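Local structure of cellulose 1,4-beta-cellobiosidase (4JJJ) at residues A[360-373]-A[434-447]. The protein probably hydrolyses cellulose to cellobiose as a cellobiohydrolase, the chain here being its glycoside hydrolase family 48 catalytic domain. The protein carries 1 engineered substitution. Numbering follows the deposited sequence.
With CA (calcium ion), chain G; ZN (zinc ion), chain T.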
ATOM      1  N   LEU A 360       6.284 -15.491  -7.886  1.00  4.94           N
ATOM      2  CA  LEU A 360       7.321 -16.258  -7.278  1.00  5.30           C
ATOM      3  C   LEU A 360       8.623 -16.164  -8.043  1.00  5.20           C
ATOM      4  O   LEU A 360       9.700 -16.102  -7.371  1.00  4.76           O
ATOM      5  CB  LEU A 360       6.898 -17.732  -7.142  1.00  5.35           C
ATOM      6  CG  LEU A 360       5.870 -17.951  -5.990  1.00  6.06           C
ATOM      7  CD1 LEU A 360       5.126 -19.283  -6.261  1.00  6.64           C
ATOM      8  CD2 LEU A 360       6.614 -17.930  -4.666  1.00  6.99           C
ATOM      9  N   GLU A 361       8.608 -16.159  -9.356  1.00  5.56           N
ATOM     10  CA  GLU A 361       9.871 -15.978 -10.133  1.00  6.07           C
ATOM     11  C   GLU A 361      10.508 -14.608  -9.864  1.00  5.25           C
ATOM     12  O   GLU A 361      11.687 -14.558  -9.602  1.00  5.58           O
ATOM     13  CB  GLU A 361       9.570 -16.064 -11.600  1.00  6.07           C
ATOM     14  CG  GLU A 361       9.238 -17.447 -12.048  1.00  6.95           C
ATOM     15  CD  GLU A 361       9.223 -17.590 -13.571  1.00  8.46           C
ATOM     16  OE1 GLU A 361       9.810 -16.791 -14.293  1.00  8.77           O
ATOM     17  OE2 GLU A 361       8.531 -18.512 -14.125  1.00  8.05           O
ATOM     18  N   PHE A 362       9.665 -13.571  -9.816  1.00  4.90           N
ATOM     19  CA  PHE A 362      10.112 -12.197  -9.513  1.00  5.02           C
ATOM     20  C   PHE A 362      10.791 -12.074  -8.166  1.00  4.87           C
ATOM     21  O   PHE A 362      11.891 -11.566  -8.059  1.00  4.82           O
ATOM     22  CB  PHE A 362       8.867 -11.295  -9.536  1.00  4.95           C
ATOM     23  CG  PHE A 362       9.055  -9.856  -9.280  1.00  4.87           C
ATOM     24  CD1 PHE A 362       9.699  -9.034 -10.163  1.00  4.55           C
ATOM     25  CD2 PHE A 362       8.360  -9.241  -8.226  1.00  4.93           C
ATOM     26  CE1 PHE A 362       9.745  -7.663  -9.977  1.00  5.12           C
ATOM     27  CE2 PHE A 362       8.426  -7.863  -8.067  1.00  5.29           C
ATOM     28  CZ  PHE A 362       9.096  -7.068  -8.918  1.00  4.68           C
ATOM     29  N   LEU A 363      10.182 -12.660  -7.107  1.00  5.11           N
ATOM     30  CA  LEU A 363      10.735 -12.596  -5.817  1.00  4.83           C
ATOM     31  C   LEU A 363      12.100 -13.320  -5.692  1.00  4.75           C
ATOM     32  O   LEU A 363      13.015 -12.920  -5.028  1.00  5.77           O
ATOM     33  CB  LEU A 363       9.722 -13.136  -4.839  1.00  4.66           C
ATOM     34  CG  LEU A 363       8.442 -12.368  -4.625  1.00  4.59           C
ATOM     35  CD1 LEU A 363       7.538 -13.077  -3.625  1.00  5.06           C
ATOM     36  CD2 LEU A 363       8.700 -10.898  -4.179  1.00  4.61           C
ATOM     37  N   GLN A 364      12.211 -14.434  -6.421  1.00  4.56           N
ATOM     38  CA  GLN A 364      13.445 -15.216  -6.431  1.00  5.31           C
ATOM     39  C   GLN A 364      14.540 -14.456  -7.222  1.00  5.11           C
ATOM     40  O   GLN A 364      15.691 -14.410  -6.745  1.00  5.24           O
ATOM     41  CB  GLN A 364      13.207 -16.601  -7.002  1.00  5.43           C
ATOM     42  CG  GLN A 364      14.403 -17.496  -6.942  1.00  6.18           C
ATOM     43  CD  GLN A 364      14.994 -17.755  -5.549  1.00  6.37           C
ATOM     44  OE1 GLN A 364      14.704 -18.742  -4.915  1.00  7.00           O
ATOM     45  NE2 GLN A 364      15.787 -16.843  -4.995  1.00  6.16           N
ATOM     46  N   TRP A 365      14.169 -13.861  -8.333  1.00  5.44           N
ATOM     47  CA  TRP A 365      15.069 -13.054  -9.149  1.00  5.74           C
ATOM     48  C   TRP A 365      15.633 -11.922  -8.311  1.00  5.27           C
ATOM     49  O   TRP A 365      16.822 -11.551  -8.438  1.00  5.24           O
ATOM     50  CB  TRP A 365      14.337 -12.511 -10.340  1.00  5.66           C
ATOM     51  CG  TRP A 365      15.091 -11.465 -11.128  1.00  6.19           C
ATOM     52  CD1 TRP A 365      16.273 -11.615 -11.768  1.00  7.06           C
ATOM     53  CD2 TRP A 365      14.679 -10.104 -11.342  1.00  5.80           C
ATOM     54  NE1 TRP A 365      16.646 -10.430 -12.353  1.00  6.60           N
ATOM     55  CE2 TRP A 365      15.666  -9.491 -12.162  1.00  6.84           C
ATOM     56  CE3 TRP A 365      13.558  -9.371 -10.969  1.00  6.38           C
ATOM     57  CZ2 TRP A 365      15.600  -8.174 -12.532  1.00  6.77           C
ATOM     58  CZ3 TRP A 365      13.510  -8.021 -11.315  1.00  5.80           C
ATOM     59  CH2 TRP A 365      14.472  -7.436 -12.119  1.00  6.78           C
ATOM     60  N   LEU A 366      14.833 -11.378  -7.367  1.00  4.98           N
ATOM     61  CA  LEU A 366      15.274 -10.216  -6.577  1.00  4.69           C
ATOM     62  C   LEU A 366      16.060 -10.611  -5.350  1.00  4.60           C
ATOM     63  O   LEU A 366      16.421  -9.717  -4.527  1.00  5.09           O
ATOM     64  CB  LEU A 366      14.047  -9.399  -6.117  1.00  4.38           C
ATOM     65  CG  LEU A 366      13.351  -8.681  -7.283  1.00  4.55           C
ATOM     66  CD1 LEU A 366      11.955  -8.191  -6.951  1.00  4.85           C
ATOM     67  CD2 LEU A 366      14.177  -7.498  -7.757  1.00  5.24           C
ATOM     68  N   GLN A 367      16.251 -11.900  -5.071  1.00  4.99           N
ATOM     69  CA  GLN A 367      16.894 -12.274  -3.855  1.00  5.04           C
ATOM     70  C   GLN A 367      18.424 -12.040  -3.901  1.00  5.13           C
ATOM     71  O   GLN A 367      19.158 -12.638  -4.693  1.00  6.09           O
ATOM     72  CB  GLN A 367      16.585 -13.744  -3.446  1.00  5.17           C
ATOM     73  CG  GLN A 367      17.127 -14.108  -2.092  1.00  6.02           C
ATOM     74  CD  GLN A 367      16.434 -15.304  -1.495  1.00  6.32           C
ATOM     75  OE1 GLN A 367      16.228 -16.318  -2.177  1.00  6.02           O
ATOM     76  NE2 GLN A 367      16.032 -15.176  -0.277  1.00  5.69           N
ATOM     77  N   SER A 368      18.862 -11.157  -3.055  1.00  5.04           N
ATOM     78  CA  SER A 368      20.277 -10.709  -2.957  1.00  5.45           C
ATOM     79  C   SER A 368      21.169 -11.846  -2.508  1.00  5.93           C
ATOM     80  O   SER A 368      20.750 -12.880  -1.907  1.00  6.60           O
ATOM     81  CB  SER A 368      20.394  -9.524  -2.002  1.00  5.27           C
ATOM     82  OG  SER A 368      20.048  -9.949  -0.660  1.00  5.87           O
ATOM     83  N   ALA A 369      22.477 -11.588  -2.653  1.00  6.58           N
ATOM     84  CA  ALA A 369      23.532 -12.481  -2.121  1.00  7.39           C
ATOM     85  C   ALA A 369      23.271 -12.769  -0.648  1.00  6.86           C
ATOM     86  O   ALA A 369      23.440 -13.898  -0.145  1.00  8.50           O
ATOM     87  CB  ALA A 369      24.871 -11.858  -2.286  1.00  8.32           C
ATOM     88  N   GLU A 370      22.949 -11.750   0.153  1.00  6.39           N
ATOM     89  CA  GLU A 370      22.795 -11.871   1.592  1.00  6.96           C
ATOM     90  C   GLU A 370      21.475 -12.522   1.956  1.00  6.88           C
ATOM     91  O   GLU A 370      21.385 -13.170   3.000  1.00  8.30           O
ATOM     92  CB  GLU A 370      22.935 -10.494   2.246  1.00  7.41           C
ATOM     93  CG  GLU A 370      24.355 -10.053   2.433  1.00  7.39           C
ATOM     94  CD  GLU A 370      24.918  -9.391   1.200  1.00  6.98           C
ATOM     95  OE1 GLU A 370      24.130  -8.915   0.344  1.00  6.82           O
ATOM     96  OE2 GLU A 370      26.205  -9.439   1.027  1.00  8.85           O
ATOM     97  N   GLY A 371      20.420 -12.320   1.163  1.00  6.39           N
ATOM     98  CA  GLY A 371      19.112 -12.979   1.342  1.00  6.47           C
ATOM     99  C   GLY A 371      17.905 -12.078   1.311  1.00  6.45           C
ATOM    100  O   GLY A 371      16.827 -12.509   1.008  1.00  6.15           O
ATOM    101  N   GLY A 372      18.091 -10.792   1.618  1.00  5.90           N
ATOM    102  CA  GLY A 372      17.018  -9.830   1.468  1.00  6.39           C
ATOM    103  C   GLY A 372      16.567  -9.689   0.032  1.00  5.69           C
ATOM    104  O   GLY A 372      17.333  -9.889  -0.913  1.00  6.15           O
ATOM    105  N   ILE A 373      15.332  -9.295  -0.163  1.00  5.41           N
ATOM    106  CA  ILE A 373      14.647  -9.159  -1.460  1.00  5.31           C
ATOM    107  C   ILE A 373      14.723  -7.749  -2.010  1.00  5.05           C
ATOM    108  O   ILE A 373      14.204  -6.785  -1.400  1.00  5.50           O
ATOM    109  CB  ILE A 373      13.222  -9.672  -1.433  1.00  5.27           C
ATOM    110  CG1 ILE A 373      13.093 -11.018  -0.640  1.00  5.47           C
ATOM    111  CG2 ILE A 373      12.622  -9.744  -2.823  1.00  5.62           C
ATOM    112  CD1 ILE A 373      13.884 -12.202  -1.152  1.00  6.04           C
ATOM    113  N   ASP A 434       4.956 -25.242  -0.798  1.00  6.55           N
ATOM    114  CA  ASP A 434       5.465 -24.796  -2.100  1.00  6.11           C
ATOM    115  C   ASP A 434       7.012 -24.725  -2.070  1.00  5.68           C
ATOM    116  O   ASP A 434       7.588 -23.899  -1.342  1.00  5.97           O
ATOM    117  CB  ASP A 434       4.863 -23.442  -2.489  1.00  5.79           C
ATOM    118  CG  ASP A 434       5.131 -23.085  -3.926  1.00  6.50           C
ATOM    119  OD1 ASP A 434       6.317 -22.870  -4.280  1.00  7.59           O
ATOM    120  OD2 ASP A 434       4.109 -23.002  -4.660  1.00  7.26           O
ATOM    121  N   ALA A 435       7.645 -25.561  -2.859  1.00  5.69           N
ATOM    122  CA  ALA A 435       9.129 -25.652  -2.877  1.00  5.09           C
ATOM    123  C   ALA A 435       9.788 -24.332  -3.290  1.00  5.13           C
ATOM    124  O   ALA A 435      10.937 -24.101  -2.923  1.00  5.83           O
ATOM    125  CB  ALA A 435       9.572 -26.751  -3.811  1.00  5.65           C
ATOM    126  N   ARG A 436       9.122 -23.567  -4.108  1.00  5.44           N
ATOM    127  CA  ARG A 436       9.623 -22.276  -4.588  1.00  5.18           C
ATOM    128  C   ARG A 436       9.658 -21.326  -3.400  1.00  5.55           C
ATOM    129  O   ARG A 436      10.679 -20.603  -3.153  1.00  6.51           O
ATOM    130  CB  ARG A 436       8.807 -21.673  -5.728  1.00  5.09           C
ATOM    131  CG  ARG A 436       8.728 -22.652  -6.949  1.00  4.87           C
ATOM    132  CD  ARG A 436       7.629 -22.254  -7.922  1.00  5.59           C
ATOM    133  NE  ARG A 436       6.321 -22.435  -7.355  1.00  5.63           N
ATOM    134  CZ  ARG A 436       5.163 -22.325  -8.025  1.00  5.55           C
ATOM    135  NH1 ARG A 436       5.216 -21.989  -9.299  1.00  6.23           N
ATOM    136  NH2 ARG A 436       3.990 -22.423  -7.397  1.00  5.34           N
ATOM    137  N   ALA A 437       8.558 -21.239  -2.702  1.00  6.27           N
ATOM    138  CA  ALA A 437       8.531 -20.449  -1.434  1.00  5.65           C
ATOM    139  C   ALA A 437       9.587 -20.884  -0.454  1.00  6.21           C
ATOM    140  O   ALA A 437      10.275 -20.082   0.158  1.00  6.09           O
ATOM    141  CB  ALA A 437       7.180 -20.522  -0.826  1.00  5.84           C
ATOM    142  N   GLU A 438       9.730 -22.208  -0.312  1.00  6.32           N
ATOM    143  CA  GLU A 438      10.712 -22.780   0.623  1.00  7.10           C
ATOM    144  C   GLU A 438      12.148 -22.314   0.278  1.00  6.74           C
ATOM    145  O   GLU A 438      12.885 -21.899   1.190  1.00  7.49           O
ATOM    146  CB  GLU A 438      10.648 -24.295   0.528  1.00  9.32           C
ATOM    147  CG  GLU A 438      11.527 -24.982   1.521  1.00 11.48           C
ATOM    148  CD  GLU A 438      11.476 -26.493   1.438  1.00 18.37           C
ATOM    149  OE1 GLU A 438      10.982 -27.070   0.538  1.00 19.72           O
ATOM    150  OE2 GLU A 438      11.964 -27.095   2.363  1.00 27.06           O
ATOM    151  N   ALA A 439      12.472 -22.294  -1.013  1.00  6.66           N
ATOM    152  CA  ALA A 439      13.833 -21.877  -1.397  1.00  7.17           C
ATOM    153  C   ALA A 439      14.086 -20.455  -1.044  1.00  6.55           C
ATOM    154  O   ALA A 439      15.184 -20.139  -0.567  1.00  7.94           O
ATOM    155  CB  ALA A 439      14.083 -22.119  -2.847  1.00  7.28           C
ATOM    156  N   ILE A 440      13.110 -19.565  -1.291  1.00  6.13           N
ATOM    157  CA  ILE A 440      13.286 -18.158  -0.866  1.00  6.14           C
ATOM    158  C   ILE A 440      13.472 -18.045   0.638  1.00  6.20           C
ATOM    159  O   ILE A 440      14.412 -17.353   1.165  1.00  5.90           O
ATOM    160  CB  ILE A 440      12.067 -17.330  -1.363  1.00  6.14           C
ATOM    161  CG1 ILE A 440      12.003 -17.269  -2.859  1.00  6.57           C
ATOM    162  CG2 ILE A 440      12.195 -15.897  -0.824  1.00  6.74           C
ATOM    163  CD1 ILE A 440      10.703 -16.750  -3.423  1.00  6.18           C
ATOM    164  N   LEU A 441      12.578 -18.684   1.391  1.00  6.22           N
ATOM    165  CA  LEU A 441      12.612 -18.640   2.834  1.00  5.75           C
ATOM    166  C   LEU A 441      13.895 -19.211   3.436  1.00  6.04           C
ATOM    167  O   LEU A 441      14.475 -18.649   4.388  1.00  5.91           O
ATOM    168  CB  LEU A 441      11.430 -19.445   3.330  1.00  5.70           C
ATOM    169  CG  LEU A 441      10.100 -18.767   3.128  1.00  6.28           C
ATOM    170  CD1 LEU A 441       8.949 -19.775   3.196  1.00  6.15           C
ATOM    171  CD2 LEU A 441       9.879 -17.707   4.197  1.00  6.68           C
ATOM    172  N   ASP A 442      14.427 -20.319   2.841  1.00  6.53           N
ATOM    173  CA  ASP A 442      15.606 -20.923   3.422  1.00  7.85           C
ATOM    174  C   ASP A 442      16.803 -19.980   3.361  1.00  8.22           C
ATOM    175  O   ASP A 442      17.715 -20.147   4.200  1.00  8.47           O
ATOM    176  CB  ASP A 442      15.893 -22.262   2.698  1.00  9.48           C
ATOM    177  CG  ASP A 442      14.966 -23.420   3.148  1.00 10.22           C
ATOM    178  OD1 ASP A 442      14.227 -23.379   4.117  1.00 11.60           O
ATOM    179  OD2 ASP A 442      15.059 -24.431   2.383  1.00 12.37           O
ATOM    180  N   LYS A 443      16.858 -19.103   2.362  1.00  7.61           N
ATOM    181  CA  LYS A 443      17.916 -18.113   2.303  1.00  7.90           C
ATOM    182  C   LYS A 443      17.586 -16.816   3.053  1.00  7.74           C
ATOM    183  O   LYS A 443      18.467 -16.191   3.625  1.00  8.42           O
ATOM    184  CB  LYS A 443      18.207 -17.872   0.843  1.00  9.39           C
ATOM    185  CG  LYS A 443      19.383 -16.927   0.649  1.00 11.14           C
ATOM    186  CD  LYS A 443      19.899 -16.798  -0.781  1.00 13.19           C
ATOM    187  CE  LYS A 443      21.127 -15.882  -0.864  1.00 14.95           C
ATOM    188  NZ  LYS A 443      21.766 -15.837  -2.246  1.00 16.72           N
ATOM    189  N   TRP A 444      16.339 -16.415   3.064  1.00  6.28           N
ATOM    190  CA  TRP A 444      15.967 -15.158   3.747  1.00  6.07           C
ATOM    191  C   TRP A 444      15.951 -15.243   5.236  1.00  6.37           C
ATOM    192  O   TRP A 444      16.365 -14.317   5.923  1.00  6.56           O
ATOM    193  CB  TRP A 444      14.549 -14.676   3.189  1.00  5.52           C
ATOM    194  CG  TRP A 444      14.077 -13.383   3.703  1.00  5.61           C
ATOM    195  CD1 TRP A 444      14.220 -12.162   3.060  1.00  6.00           C
ATOM    196  CD2 TRP A 444      13.381 -13.126   4.906  1.00  5.39           C
ATOM    197  NE1 TRP A 444      13.673 -11.191   3.787  1.00  5.84           N
ATOM    198  CE2 TRP A 444      13.178 -11.717   4.966  1.00  5.44           C
ATOM    199  CE3 TRP A 444      12.938 -13.903   5.949  1.00  5.20           C
ATOM    200  CZ2 TRP A 444      12.498 -11.111   6.014  1.00  6.07           C
ATOM    201  CZ3 TRP A 444      12.303 -13.290   7.021  1.00  5.83           C
ATOM    202  CH2 TRP A 444      12.088 -11.940   7.045  1.00  5.94           C
ATOM    203  N   VAL A 445      15.408 -16.349   5.759  1.00  6.79           N
ATOM    204  CA  VAL A 445      15.176 -16.507   7.192  1.00  6.80           C
ATOM    205  C   VAL A 445      16.477 -16.379   8.007  1.00  6.73           C
ATOM    206  O   VAL A 445      16.526 -15.565   8.910  1.00  7.03           O
ATOM    207  CB  VAL A 445      14.361 -17.780   7.508  1.00  7.22           C
ATOM    208  CG1 VAL A 445      14.340 -18.114   9.006  1.00  7.72           C
ATOM    209  CG2 VAL A 445      12.922 -17.615   7.043  1.00  8.03           C
ATOM    210  N   PRO A 446      17.541 -17.044   7.616  1.00  7.55           N
ATOM    211  CA  PRO A 446      18.782 -16.841   8.359  1.00  8.38           C
ATOM    212  C   PRO A 446      19.286 -15.438   8.392  1.00  8.12           C
ATOM    213  O   PRO A 446      19.804 -15.007   9.414  1.00 10.54           O
ATOM    214  CB  PRO A 446      19.767 -17.813   7.731  1.00  9.42           C
ATOM    215  CG  PRO A 446      18.994 -18.728   6.905  1.00 10.70           C
ATOM    216  CD  PRO A 446      17.655 -18.135   6.613  1.00  9.09           C
ATOM    217  N   TRP A 447      19.149 -14.732   7.283  1.00  7.62           N
ATOM    218  CA  TRP A 447      19.566 -13.383   7.173  1.00  7.78           C
ATOM    219  C   TRP A 447      18.780 -12.547   8.124  1.00  7.50           C
ATOM    220  O   TRP A 447      19.327 -11.705   8.844  1.00  7.25           O
ATOM    221  CB  TRP A 447      19.339 -12.825   5.729  1.00  7.73           C
ATOM    222  CG  TRP A 447      19.552 -11.420   5.575  1.00  7.80           C
ATOM    223  CD1 TRP A 447      20.742 -10.727   5.610  1.00  8.78           C
ATOM    224  CD2 TRP A 447      18.553 -10.444   5.259  1.00  7.81           C
ATOM    225  NE1 TRP A 447      20.540  -9.405   5.352  1.00  8.65           N
ATOM    226  CE2 TRP A 447      19.199  -9.189   5.149  1.00  7.63           C
ATOM    227  CE3 TRP A 447      17.145 -10.482   5.163  1.00  7.57           C
ATOM    228  CZ2 TRP A 447      18.528  -7.999   4.907  1.00  7.91           C
ATOM    229  CZ3 TRP A 447      16.456  -9.308   4.908  1.00  7.28           C
ATOM    230  CH2 TRP A 447      17.186  -8.027   4.802  1.00  7.73           C
TER
HETATM  231 CA    CA G 706      14.373 -26.414   3.173  1.00 31.01          CA
HETATM  232 ZN    ZN T 719       7.504 -20.067 -13.453  1.00  8.83          ZN
HETATM  233  O   HOH W   1      12.275 -19.792  -5.270  1.00  7.02           O
HETATM  234  O   HOH W   2      16.687 -19.908  -3.466  1.00 27.50           O
HETATM  235  O   HOH W   3      24.774 -15.980  -1.432  1.00 31.44           O
HETATM  236  O   HOH W   4      12.810 -25.583   4.820  1.00 19.35           O
HETATM  237  O   HOH W   5      14.088 -27.439   5.291  1.00 17.81           O
HETATM  238  O   HOH W   6      15.727 -28.150   2.979  0.50 32.30           O
HETATM  239  O   HOH W   7       7.198 -21.215 -15.129  1.00  8.87           O
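Gln367 makes the central polar contact, its extended side chain reaching helix 435-447 with CG anti to the backbone N (chi1 -174°). Gln367 NE2 donates almost straight to Ile440 O at 3.1 Å, in the carbonyl plane on a lone pair, although that oxygen also accepts from Trp444 N. The same Gln367 NE2 donates to Gly371 O, also 3.1 Å away, while its OE1 accepts from Gln364 NE2; three bonds thus fix the amide's rotation. A leucine here would probably leave Gly371 O and Gln364 NE2 without these mates and cost the loop its bond to Ile440 O. Farther out, the extended Lys443 crosses the Gln367 amide and gives a weak bond from NZ to Ser368 O; the stronger polar partner of Lys443 is Tyr482. Two waters bridge Gln364 OE1 to Arg436 O and, weakly, Ala439 O.

Apolar packing centres on Ile440, whose CD1 lies 4.0 Å from Leu363 CB while CG2 meets Ile373 CD1. Leu360 CD1 sits over one face of the Arg436 guanidinium, 3.5 Å from CZ, a plane held by the side-on salt bridge to the N-cap Asp434.

At the 368-372 turn, Gly372 CA makes a CH-pi contact over the Trp447 six-membered ring, 3.7 Å from its centroid. Gly371, whose phi of 131° calls for glycine, sets its O at the Trp444 edge, 3.3 Å from CD1. Near-parallel helical segments 360-365 and 435-447 (22°) are consistent with the (alpha/alpha)6 barrel of family 48.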